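Local coordinates for structural polyprotein, VP3 (Israeli acute paralysis virus, PDB 5CDD) that probably serves as a structural building block of the virion, being one of the major coat proteins that assemble into the capsid pentamer, at residues Gln281-Pro286 against Ala291-Leu296; Ile102-Ile105 against Glu111-Glu114; Ala217-Ala222 against Trp228-Ser233; Gly57-Asn62 against Glu124-Met129; Gly89-Pro92 against Cys97-Lys100. One frame throughout, in Å; residues are numbered along the deposited sequence.

Interaction 1: Gln281-Pro286 against Ala291-Leu296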
# COMPACT_ATOMS: atom_id res chain seq x y z
N GLN B 281 -1.38 39.75 33.72
CA GLN B 281 -0.32 39.94 34.70
C GLN B 281 -0.79 39.61 36.10
O GLN B 281 -1.91 39.94 36.49
CB GLN B 281 0.19 41.38 34.66
CG GLN B 281 1.13 41.75 35.80
CD GLN B 281 1.75 43.12 35.62
OE1 GLN B 281 1.07 44.08 35.27
NE2 GLN B 281 3.05 43.21 35.87
N VAL B 282 0.07 38.95 36.87
CA VAL B 282 -0.24 38.56 38.23
C VAL B 282 0.25 39.62 39.21
O VAL B 282 1.42 40.01 39.18
CB VAL B 282 0.42 37.23 38.59
CG1 VAL B 282 0.11 36.87 40.03
CG2 VAL B 282 -0.06 36.13 37.65
N TYR B 283 -0.65 40.10 40.06
CA TYR B 283 -0.27 41.11 41.05
C TYR B 283 0.56 40.45 42.14
O TYR B 283 0.14 39.46 42.74
CB TYR B 283 -1.50 41.76 41.67
CG TYR B 283 -1.13 42.83 42.66
CD1 TYR B 283 -0.57 44.04 42.24
CD2 TYR B 283 -1.29 42.62 44.03
CE1 TYR B 283 -0.16 45.00 43.16
CE2 TYR B 283 -0.89 43.57 44.95
CZ TYR B 283 -0.33 44.76 44.51
OH TYR B 283 0.09 45.70 45.43
N ARG B 284 1.73 41.02 42.39
CA ARG B 284 2.64 40.48 43.39
C ARG B 284 2.86 41.47 44.52
O ARG B 284 3.59 42.44 44.35
CB ARG B 284 3.96 40.14 42.72
CG ARG B 284 3.79 39.42 41.39
CD ARG B 284 5.12 39.21 40.76
NE ARG B 284 5.95 38.36 41.59
CZ ARG B 284 7.27 38.39 41.60
NH1 ARG B 284 7.92 39.25 40.81
NH2 ARG B 284 7.94 37.57 42.39
N PRO B 285 2.26 41.21 45.70
CA PRO B 285 2.38 42.09 46.87
C PRO B 285 3.81 42.55 47.20
O PRO B 285 4.65 41.75 47.59
CB PRO B 285 1.78 41.25 47.99
CG PRO B 285 0.74 40.44 47.29
CD PRO B 285 1.49 40.00 46.05
N PRO B 286 4.09 43.86 47.04
CA PRO B 286 5.44 44.35 47.35
C PRO B 286 5.72 44.18 48.84
O PRO B 286 4.79 44.00 49.64
CB PRO B 286 5.37 45.82 46.95
CG PRO B 286 4.33 45.85 45.88
CD PRO B 286 3.27 44.93 46.44
N ALA B 291 6.29 50.33 48.61
CA ALA B 291 7.11 49.77 47.54
C ALA B 291 6.32 49.79 46.23
O ALA B 291 5.11 49.61 46.23
CB ALA B 291 7.52 48.34 47.89
N ALA B 292 7.01 50.02 45.12
CA ALA B 292 6.35 50.08 43.82
C ALA B 292 6.32 48.71 43.14
O ALA B 292 7.19 47.87 43.37
CB ALA B 292 7.06 51.09 42.93
N VAL B 293 5.29 48.50 42.32
CA VAL B 293 5.13 47.25 41.59
C VAL B 293 5.65 47.41 40.16
O VAL B 293 5.90 48.53 39.71
CB VAL B 293 3.65 46.82 41.51
CG1 VAL B 293 3.14 46.45 42.90
CG2 VAL B 293 2.81 47.94 40.92
N GLU B 294 5.81 46.30 39.46
CA GLU B 294 6.29 46.33 38.08
C GLU B 294 5.13 46.57 37.13
O GLU B 294 4.06 45.97 37.27
CB GLU B 294 6.99 45.02 37.71
CG GLU B 294 7.26 44.88 36.22
CD GLU B 294 8.15 43.70 35.88
OE1 GLU B 294 7.85 42.57 36.32
OE2 GLU B 294 9.15 43.90 35.16
N VAL B 295 5.33 47.46 36.16
CA VAL B 295 4.30 47.78 35.18
C VAL B 295 4.71 47.28 33.79
O VAL B 295 5.72 47.71 33.23
CB VAL B 295 4.06 49.30 35.10
CG1 VAL B 295 2.92 49.61 34.14
CG2 VAL B 295 3.75 49.85 36.49
N LEU B 296 3.92 46.35 33.24
CA LEU B 296 4.21 45.79 31.93
C LEU B 296 3.55 46.62 30.83
O LEU B 296 2.49 47.22 31.04
CB LEU B 296 3.71 44.35 31.84
CG LEU B 296 4.25 43.36 32.87
CD1 LEU B 296 3.68 41.98 32.59
CD2 LEU B 296 5.77 43.32 32.84
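Gln-281 is drawn out straight, CG trans to its backbone N (chi1 170°) and the next torsion extended too, and this carries its amide across to Leu-296 and the backbone of Glu-294. NE2 of Gln-281 donates to Glu-294 O at 3.3 Å. The bond is bent, 136° at the hydrogen, and the donor comes from above the carbonyl plane, a modest restraint on the amide; this carbonyl has a second donor in Gln-200 NE2 of a neighbouring subunit. The same group lies against the branch point of Leu-296, with Gln-281 CD 3.7 Å from Leu-296 CG. A long side chain with a polar end suits this place: its methylenes lie near the leucine CD1 while its tip serves a main-chain carbonyl.

At the other end Val-293 sets CG1 between two partners. This methyl touches Tyr-283 CE1 at 3.6 Å, the two side chains meeting at about a right angle, and it also lies against CG of Pro-286. The proline ring, with few torsions of its own, offers a compact apolar surface, and its CB rests on the small CB of Ala-291 at 3.4 Å. The tyrosine hydroxyl bonds to Leu-37 O of another subunit, while Glu-294 OE1 accepts from Gln-73 NE2 of the one carrying Gln-200.

The nearly antiparallel segments draw together from 7.9 Å between the CA atoms of Gln-281 and Leu-296 to 5.7 Å between those of Pro-286 and Ala-291, and mainly side chains carry the contact. Val-282 and Tyr-283 instead join an antiparallel strand of the subunit that supplies Gln-73, an inter-subunit sheet extension made by the C-terminal arm of a jelly-roll capsid protein.

Interaction 2: Ile102-Ile105 against Glu111-Glu114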
# COMPACT_ATOMS: atom_id res chain seq x y z
N ILE B 102 -8.11 49.40 44.30
CA ILE B 102 -7.07 50.28 43.78
C ILE B 102 -6.00 50.60 44.80
O ILE B 102 -6.28 51.17 45.86
CB ILE B 102 -7.68 51.58 43.25
CG1 ILE B 102 -8.58 51.25 42.06
CG2 ILE B 102 -6.58 52.55 42.83
CD1 ILE B 102 -9.28 52.44 41.49
N ARG B 103 -4.78 50.21 44.47
CA ARG B 103 -3.63 50.44 45.34
C ARG B 103 -3.01 51.77 44.96
O ARG B 103 -2.40 51.91 43.90
CB ARG B 103 -2.61 49.32 45.14
CG ARG B 103 -1.56 49.26 46.23
CD ARG B 103 -0.17 49.09 45.65
NE ARG B 103 0.82 48.96 46.71
CZ ARG B 103 2.13 48.92 46.50
NH1 ARG B 103 2.96 48.80 47.52
NH2 ARG B 103 2.61 49.01 45.27
N THR B 104 -3.17 52.76 45.83
CA THR B 104 -2.63 54.08 45.59
C THR B 104 -1.34 54.33 46.37
O THR B 104 -1.27 54.06 47.56
CB THR B 104 -3.65 55.17 45.96
OG1 THR B 104 -4.92 54.88 45.36
CG2 THR B 104 -3.16 56.52 45.47
N ILE B 105 -0.33 54.83 45.68
CA ILE B 105 0.95 55.14 46.31
C ILE B 105 1.34 56.55 45.91
O ILE B 105 0.88 57.06 44.89
CB ILE B 105 2.06 54.17 45.85
CG1 ILE B 105 2.20 54.21 44.32
CG2 ILE B 105 1.74 52.77 46.33
CD1 ILE B 105 3.35 53.40 43.78
N GLU B 111 1.44 64.04 42.52
CA GLU B 111 0.89 62.88 41.80
C GLU B 111 0.90 61.59 42.62
O GLU B 111 1.68 61.44 43.55
CB GLU B 111 1.64 62.64 40.49
CG GLU B 111 2.84 61.71 40.62
CD GLU B 111 3.23 61.08 39.29
OE1 GLU B 111 4.15 60.24 39.27
OE2 GLU B 111 2.61 61.44 38.26
N ASN B 112 0.02 60.67 42.24
CA ASN B 112 -0.08 59.36 42.89
C ASN B 112 -0.14 58.31 41.80
O ASN B 112 -0.45 58.62 40.65
CB ASN B 112 -1.36 59.25 43.74
CG ASN B 112 -1.37 60.19 44.92
OD1 ASN B 112 -0.37 60.31 45.64
ND2 ASN B 112 -2.50 60.85 45.15
N ARG B 113 0.17 57.06 42.16
CA ARG B 113 0.13 55.97 41.20
C ARG B 113 -0.91 54.95 41.60
O ARG B 113 -0.76 54.27 42.62
CB ARG B 113 1.50 55.29 41.10
CG ARG B 113 1.51 54.12 40.13
CD ARG B 113 2.92 53.59 39.91
NE ARG B 113 3.84 54.67 39.55
CZ ARG B 113 5.10 54.49 39.19
NH1 ARG B 113 5.86 55.54 38.88
NH2 ARG B 113 5.62 53.27 39.13
N GLU B 114 -1.97 54.84 40.81
CA GLU B 114 -3.04 53.89 41.09
C GLU B 114 -2.87 52.62 40.27
O GLU B 114 -2.74 52.67 39.05
CB GLU B 114 -4.41 54.50 40.78
CG GLU B 114 -4.75 55.73 41.59
CD GLU B 114 -6.19 56.17 41.37
OE1 GLU B 114 -6.57 56.38 40.20
OE2 GLU B 114 -6.93 56.29 42.36
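Ile-105 and Arg-113 form a hydrogen-bonded antiparallel pair, each offering its N-H to the other's carbonyl. The bond from Arg-113 N to Ile-105 O is 2.8 Å long and nearly straight, 163° at the hydrogen. Its return partner, Ile-105 N to Arg-113 O, is longer at 3.1 Å. Thr-104 and Glu-114 make the adjoining non-hydrogen-bonded pair, where CA-H groups lean on carbonyls: Glu-114 CA lies 3.5 Å from Arg-103 O.

On the face bearing Ile-105 and Arg-113, the two side chains run alongside and point the same way. Ile-105 places CG1 between its backbone N and carbonyl carbon (chi1 57°), which brings CG1 within 3.5 Å of Arg-113 CB and lets CD1 follow the arginine methylenes. The beta-branched isoleucine thus coats the aliphatic part of the arginine, and its CG2 lies over one face of the Arg-103 guanidinium. That guanidinium also donates through NH1 to Ala-291 O.

The other face carries Ile-102, Thr-104, Asn-112 and Glu-114. Ile-102 CG2 packs on Glu-114 CB at 3.6 Å, and Thr-104 CG2 reaches Asn-112 CB at 3.7 Å; threonine, also beta-branched, suits an extended strand and fits between these neighbours. The Glu-114 carboxylate has a weak bond to Asn-169 ND2 and a long, weak ion pair with Arg-204 of a neighbouring subunit. Arg-113 and Glu-114 continue in antiparallel pairing with that subunit's strand, so this is a beta hairpin, inserted between jelly-roll strands C and D, whose sheet runs on across the subunit interface.

Interaction 3: Ala217-Ala222 against Trp228-Ser233; sequences AGIYGA and WNFHES
Phe-230 and Gly-218 bury more surface here than any other residues, 65 and 47 Å², and they meet through a carbonyl. Gly-218 O sits at the edge of the phenylalanine ring, in its plane, 3.5 Å from Phe-230 CD1, where the slightly positive ring hydrogens face the oxygen. The same oxygen lies 3.4 Å from Phe-230 CA in a CA-H...O contact. With CG trans to the backbone N (chi1 177°), the ring runs alongside Ile-219, whose CD1 touches Phe-230 CE1 at 3.8 Å.

Gly-218 has positive phi, which favours glycine, and occupies the second position of the type II' turn from Ala-217 to Tyr-220. Gly-218 N donates to Ser-233 OG at 3.2 Å, almost straight at 163°. Ser-233 OG in turn donates to Asn-229 O at 2.6 Å, so this small hydroxyl links the end of the helix to the turn.

Ala-217, third in buried area, lays CB on Asn-229 CB at 3.6 Å, and its small size lets the turn come close to the helix. Ile-171 covers Ile-219, Ala-222 and Phe-230 together, and the Phe-230 ring also meets Phe-234.

A second turn, type II, follows from Ile-219 to Ala-222 with Gly-221 at its third position. The whole is a pair of successive beta turns docked on a short helix, all within the GH loop that leads into strand H of the viral jelly roll.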
# COMPACT_ATOMS: atom_id res chain seq x y z
N ALA B 217 -13.41 41.04 29.24
CA ALA B 217 -12.73 42.21 29.79
C ALA B 217 -13.08 42.42 31.26
O ALA B 217 -12.20 42.68 32.08
CB ALA B 217 -13.12 43.45 28.98
N GLY B 218 -14.36 42.29 31.58
CA GLY B 218 -14.78 42.48 32.96
C GLY B 218 -14.56 43.87 33.53
O GLY B 218 -14.85 44.87 32.88
N ILE B 219 -14.03 43.93 34.75
CA ILE B 219 -13.78 45.20 35.43
C ILE B 219 -12.45 45.85 35.05
O ILE B 219 -12.18 46.99 35.40
CB ILE B 219 -13.81 45.01 36.98
CG1 ILE B 219 -13.92 46.36 37.69
CG2 ILE B 219 -12.57 44.24 37.43
CD1 ILE B 219 -15.25 47.06 37.46
N TYR B 220 -11.61 45.12 34.32
CA TYR B 220 -10.31 45.63 33.90
C TYR B 220 -10.35 47.02 33.27
O TYR B 220 -10.93 47.21 32.20
CB TYR B 220 -9.64 44.64 32.94
CG TYR B 220 -8.24 45.01 32.51
CD1 TYR B 220 -8.01 46.03 31.59
CD2 TYR B 220 -7.14 44.31 33.00
CE1 TYR B 220 -6.72 46.34 31.16
CE2 TYR B 220 -5.84 44.61 32.57
CZ TYR B 220 -5.64 45.62 31.65
OH TYR B 220 -4.36 45.91 31.22
N GLY B 221 -9.71 47.97 33.94
CA GLY B 221 -9.66 49.34 33.46
C GLY B 221 -11.02 50.01 33.28
O GLY B 221 -11.16 50.90 32.44
N ALA B 222 -12.00 49.58 34.07
CA ALA B 222 -13.35 50.13 33.99
C ALA B 222 -13.55 51.31 34.94
O ALA B 222 -13.21 51.24 36.12
CB ALA B 222 -14.37 49.04 34.30
N TRP B 228 -17.84 50.37 29.06
CA TRP B 228 -18.59 49.61 28.06
C TRP B 228 -18.25 48.13 27.99
O TRP B 228 -19.13 47.30 27.80
CB TRP B 228 -18.42 50.21 26.66
CG TRP B 228 -19.40 49.63 25.69
CD1 TRP B 228 -20.75 49.82 25.69
CD2 TRP B 228 -19.11 48.77 24.57
NE1 TRP B 228 -21.33 49.13 24.64
CE2 TRP B 228 -20.35 48.49 23.95
CE3 TRP B 228 -17.94 48.22 24.04
CZ2 TRP B 228 -20.43 47.67 22.81
CZ3 TRP B 228 -18.03 47.41 22.91
CH2 TRP B 228 -19.27 47.15 22.31
N ASN B 229 -16.97 47.81 28.11
CA ASN B 229 -16.55 46.41 28.05
C ASN B 229 -17.09 45.68 29.26
O ASN B 229 -17.33 44.48 29.22
CB ASN B 229 -15.03 46.29 28.02
CG ASN B 229 -14.43 46.79 26.72
OD1 ASN B 229 -14.80 46.33 25.64
ND2 ASN B 229 -13.50 47.73 26.83
N PHE B 230 -17.28 46.43 30.34
CA PHE B 230 -17.81 45.88 31.58
C PHE B 230 -19.20 45.31 31.34
O PHE B 230 -19.48 44.17 31.70
CB PHE B 230 -17.87 46.96 32.65
CG PHE B 230 -18.45 46.49 33.94
CD1 PHE B 230 -17.72 45.68 34.80
CD2 PHE B 230 -19.75 46.84 34.29
CE1 PHE B 230 -18.28 45.21 35.98
CE2 PHE B 230 -20.32 46.37 35.48
CZ PHE B 230 -19.58 45.56 36.32
N HIS B 231 -20.06 46.11 30.72
CA HIS B 231 -21.43 45.69 30.44
C HIS B 231 -21.49 44.59 29.40
O HIS B 231 -22.42 43.78 29.40
CB HIS B 231 -22.25 46.90 29.98
CG HIS B 231 -22.45 47.93 31.05
ND1 HIS B 231 -23.10 47.67 32.23
CD2 HIS B 231 -22.07 49.23 31.11
CE1 HIS B 231 -23.11 48.76 32.98
NE2 HIS B 231 -22.49 49.72 32.32
N GLU B 232 -20.50 44.56 28.52
CA GLU B 232 -20.44 43.55 27.46
C GLU B 232 -19.87 42.23 27.95
O GLU B 232 -19.65 41.31 27.16
CB GLU B 232 -19.59 44.07 26.30
CG GLU B 232 -20.19 45.25 25.55
CD GLU B 232 -21.45 44.87 24.80
OE1 GLU B 232 -21.34 44.05 23.85
OE2 GLU B 232 -22.53 45.37 25.15
N SER B 233 -19.65 42.12 29.26
CA SER B 233 -19.07 40.91 29.83
C SER B 233 -19.94 40.15 30.83
O SER B 233 -19.46 39.20 31.43
CB SER B 233 -17.75 41.24 30.52
OG SER B 233 -16.88 41.97 29.67

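Interaction 4: Gly57-Asn62 against Glu124-Met129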
# COMPACT_ATOMS: atom_id res chain seq x y z
N GLY B 57 -12.78 22.58 32.77
CA GLY B 57 -13.93 22.41 33.63
C GLY B 57 -13.57 22.18 35.09
O GLY B 57 -14.27 22.63 35.99
N TYR B 58 -12.46 21.49 35.31
CA TYR B 58 -12.00 21.21 36.66
C TYR B 58 -11.51 22.48 37.35
O TYR B 58 -11.84 22.73 38.51
CB TYR B 58 -10.86 20.18 36.63
CG TYR B 58 -10.33 19.80 37.99
CD1 TYR B 58 -11.09 19.02 38.87
CD2 TYR B 58 -9.08 20.24 38.42
CE1 TYR B 58 -10.61 18.69 40.13
CE2 TYR B 58 -8.60 19.92 39.68
CZ TYR B 58 -9.37 19.14 40.53
OH TYR B 58 -8.89 18.82 41.78
N VAL B 59 -10.73 23.27 36.62
CA VAL B 59 -10.18 24.52 37.15
C VAL B 59 -11.27 25.55 37.44
O VAL B 59 -11.27 26.18 38.49
CB VAL B 59 -9.16 25.14 36.17
CG1 VAL B 59 -8.47 26.33 36.82
CG2 VAL B 59 -8.14 24.10 35.74
N CYS B 60 -12.18 25.73 36.48
CA CYS B 60 -13.27 26.69 36.63
C CYS B 60 -14.32 26.20 37.61
O CYS B 60 -15.18 26.97 38.04
CB CYS B 60 -13.92 26.96 35.28
SG CYS B 60 -12.82 27.73 34.08
N GLY B 61 -14.27 24.91 37.95
CA GLY B 61 -15.23 24.35 38.88
C GLY B 61 -14.79 24.49 40.32
O GLY B 61 -15.53 24.16 41.24
N ASN B 62 -13.57 24.98 40.51
CA ASN B 62 -13.01 25.17 41.84
C ASN B 62 -13.73 26.36 42.48
O ASN B 62 -13.67 27.48 41.98
CB ASN B 62 -11.51 25.47 41.74
CG ASN B 62 -10.84 25.49 43.09
OD1 ASN B 62 -11.34 26.09 44.03
ND2 ASN B 62 -9.68 24.84 43.18
N GLU B 124 -12.60 33.05 37.17
CA GLU B 124 -12.37 34.41 36.68
C GLU B 124 -10.92 34.53 36.20
O GLU B 124 -10.63 35.28 35.27
CB GLU B 124 -12.61 35.43 37.80
CG GLU B 124 -13.99 35.36 38.43
CD GLU B 124 -14.19 36.42 39.51
OE1 GLU B 124 -13.33 36.52 40.41
OE2 GLU B 124 -15.21 37.14 39.46
N TYR B 125 -10.03 33.78 36.84
CA TYR B 125 -8.61 33.77 36.51
C TYR B 125 -8.38 33.15 35.14
O TYR B 125 -7.53 33.60 34.37
CB TYR B 125 -7.85 32.99 37.60
CG TYR B 125 -6.34 33.03 37.50
CD1 TYR B 125 -5.64 32.14 36.68
CD2 TYR B 125 -5.60 33.93 38.27
CE1 TYR B 125 -4.25 32.15 36.62
CE2 TYR B 125 -4.20 33.95 38.21
CZ TYR B 125 -3.54 33.06 37.39
OH TYR B 125 -2.16 33.08 37.33
N VAL B 126 -9.15 32.11 34.83
CA VAL B 126 -9.05 31.42 33.55
C VAL B 126 -9.64 32.24 32.40
O VAL B 126 -9.02 32.39 31.35
CB VAL B 126 -9.76 30.05 33.61
CG1 VAL B 126 -9.76 29.39 32.23
CG2 VAL B 126 -9.06 29.15 34.61
N ALA B 127 -10.84 32.77 32.62
CA ALA B 127 -11.53 33.57 31.60
C ALA B 127 -10.68 34.74 31.10
O ALA B 127 -10.90 35.23 29.99
CB ALA B 127 -12.84 34.09 32.16
N ASN B 128 -9.73 35.16 31.91
CA ASN B 128 -8.86 36.29 31.57
C ASN B 128 -7.90 36.02 30.41
O ASN B 128 -7.42 36.96 29.77
CB ASN B 128 -8.07 36.70 32.82
CG ASN B 128 -7.33 38.01 32.64
OD1 ASN B 128 -7.94 39.03 32.29
ND2 ASN B 128 -6.03 38.00 32.88
N MET B 129 -7.64 34.75 30.12
CA MET B 129 -6.72 34.36 29.05
C MET B 129 -7.35 34.38 27.66
O MET B 129 -6.64 34.38 26.66
CB MET B 129 -6.20 32.94 29.27
CG MET B 129 -5.66 32.66 30.64
SD MET B 129 -5.30 30.90 30.79
CE MET B 129 -3.60 30.88 30.35
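The helical parts of 57-62 and 124-129 approach with Cys-60 CA 7.0 Å from Val-126 CA, close enough for short side chains to meet. This is helix-to-helix packing in a viral jelly roll: one helix precedes strand B, the other lies in the CD loop just before strand D, and the contact is buried not far from the centre of the chain.

Val-126 carries its side, burying 57 Å² between Val-59 and Cys-60. Its branching lets one compact residue reach two partners across this close approach: CG2 goes to Val-59 while CB and CG1 face the cysteine sulfur. Valine carbons and that sulfur make the contact, without hydrogen bonds between the segments. Cys-60 turns SG trans to its carbonyl carbon (chi1 -64°), which lays the sulfur alongside Val-126 as a soft surface.

Glu-124, two residues earlier and on the other side of the helix, points away from this interface and forms salt bridges with Lys-262 on strand 255-265 and Lys-66 on strand 64-72. Tyr-125 stacks its ring on Tyr-80 of a neighbouring subunit, so the second helix is held from several directions while Val-126 faces its partner helix. Cys-60 also bonds through its backbone to Ala-264.

The two valines cross at a slant, with Val-59 CG1 3.6 Å from Val-126 CG2, and Cys-60 SG lies 3.9 Å from Val-126 CB.

Interaction 5: Gly89-Pro92 against Cys97-Lys100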
# COMPACT_ATOMS: atom_id res chain seq x y z
N GLY B 89 -24.32 42.62 47.25
CA GLY B 89 -25.75 42.73 47.43
C GLY B 89 -26.27 42.47 46.03
O GLY B 89 -27.29 41.82 45.80
N VAL B 90 -25.51 43.03 45.09
CA VAL B 90 -25.75 42.97 43.66
C VAL B 90 -24.52 42.29 43.05
O VAL B 90 -23.40 42.79 43.17
CB VAL B 90 -25.89 44.38 43.04
CG1 VAL B 90 -26.20 44.25 41.55
CG2 VAL B 90 -26.99 45.15 43.74
N ILE B 91 -24.74 41.14 42.42
CA ILE B 91 -23.65 40.39 41.83
C ILE B 91 -23.75 40.23 40.31
O ILE B 91 -24.69 39.61 39.81
CB ILE B 91 -23.56 38.98 42.45
CG1 ILE B 91 -23.41 39.10 43.97
CG2 ILE B 91 -22.38 38.22 41.85
CD1 ILE B 91 -23.40 37.77 44.68
N PRO B 92 -22.79 40.79 39.57
CA PRO B 92 -22.81 40.67 38.11
C PRO B 92 -22.63 39.21 37.72
O PRO B 92 -21.61 38.59 38.05
CB PRO B 92 -21.63 41.53 37.67
CG PRO B 92 -21.53 42.56 38.75
CD PRO B 92 -21.74 41.74 39.99
N CYS B 97 -13.99 38.67 35.87
CA CYS B 97 -13.95 39.28 37.20
C CYS B 97 -14.62 40.66 37.16
O CYS B 97 -14.48 41.39 36.18
CB CYS B 97 -12.51 39.42 37.67
SG CYS B 97 -12.37 39.62 39.46
N TYR B 98 -15.34 41.00 38.22
CA TYR B 98 -16.05 42.27 38.28
C TYR B 98 -15.61 43.17 39.43
O TYR B 98 -15.89 44.37 39.43
CB TYR B 98 -17.56 42.02 38.37
CG TYR B 98 -17.96 41.17 39.55
CD1 TYR B 98 -18.00 41.70 40.84
CD2 TYR B 98 -18.29 39.83 39.38
CE1 TYR B 98 -18.35 40.91 41.93
CE2 TYR B 98 -18.64 39.03 40.47
CZ TYR B 98 -18.66 39.58 41.74
OH TYR B 98 -19.01 38.79 42.81
N SER B 99 -14.93 42.60 40.42
CA SER B 99 -14.49 43.37 41.57
C SER B 99 -12.99 43.63 41.54
O SER B 99 -12.20 42.75 41.19
CB SER B 99 -14.85 42.64 42.86
OG SER B 99 -14.22 41.38 42.94
N LYS B 100 -12.60 44.84 41.93
CA LYS B 100 -11.20 45.22 41.97
C LYS B 100 -10.95 46.23 43.08
O LYS B 100 -11.88 46.87 43.57
CB LYS B 100 -10.76 45.82 40.63
CG LYS B 100 -11.40 47.17 40.32
CD LYS B 100 -10.98 47.67 38.95
CE LYS B 100 -11.76 48.92 38.57
NZ LYS B 100 -11.52 49.31 37.15
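Tyr-98, following Cys-97 at the start of the segment, makes this contact, its ring laid against Pro-92 and its hydroxyl end against Ile-91. Cys-97 packs on Ile-118 and Glu-124.

At Tyr-98 CG is held between the backbone N and the carbonyl carbon (chi1 57°), a setting that presents one face of the ring to Pro-92. Pro-92 CD then sits over that face, 3.7 Å from the centroid of the Tyr-98 ring and only 8° off the ring normal. This is a CH-pi contact: the CD hydrogens, on the carbon next to the ring nitrogen, are somewhat polarised and suit the electron-rich tyrosine face, and the stiff pyrrolidine crosses the tyrosine at about a right angle. CG of Pro-92 adds to it, 3.9 Å from Tyr-98 CG. Farther out, Ile-91 CG2 lies 3.6 Å from Tyr-98 OH and 4.0 Å from Tyr-98 CZ, so its methyl pads the polar end of the ring. The hydroxyl finds its bonding partner in His-67 NE2.

Ser-99 then directs OG to Asp-119 and Lys-66, and Lys-100 extends its chain so that NZ forms a salt bridge with Glu-116.

Tyrosine suits its place because its ring packs on proline and isoleucine, and meets Lys-66 in a cation-pi contact, while its hydroxyl bonds to His-67. The ring lies between jelly-roll strand C, residues 90-92 at the outside of its four-stranded sheet, and strand B, residues 64-72, which supplies His-67 and Lys-66, with helix 122-127 alongside through Glu-124.

In the fold
From the N terminus, interaction 4 opens first, at 57-62, and closes only at 124-129, enclosing strands B and C and most of the CD loop. Nested inside it, one after the other, are interaction 5, which closes a short loop after strand C, and interaction 2, the hairpin whose first strand follows on directly. Interaction 3 then closes a loop between strands G and H, and interaction 1 folds back the C-terminal arm; no two contacts cross. Interactions 3 and 5 touch through Lys-100 and Cys-97, joining the GH and CD loops, while Arg-103 links the hairpin to the arm. Interaction 4 meets interaction 5 at Glu-124 and interaction 1 at Tyr-125.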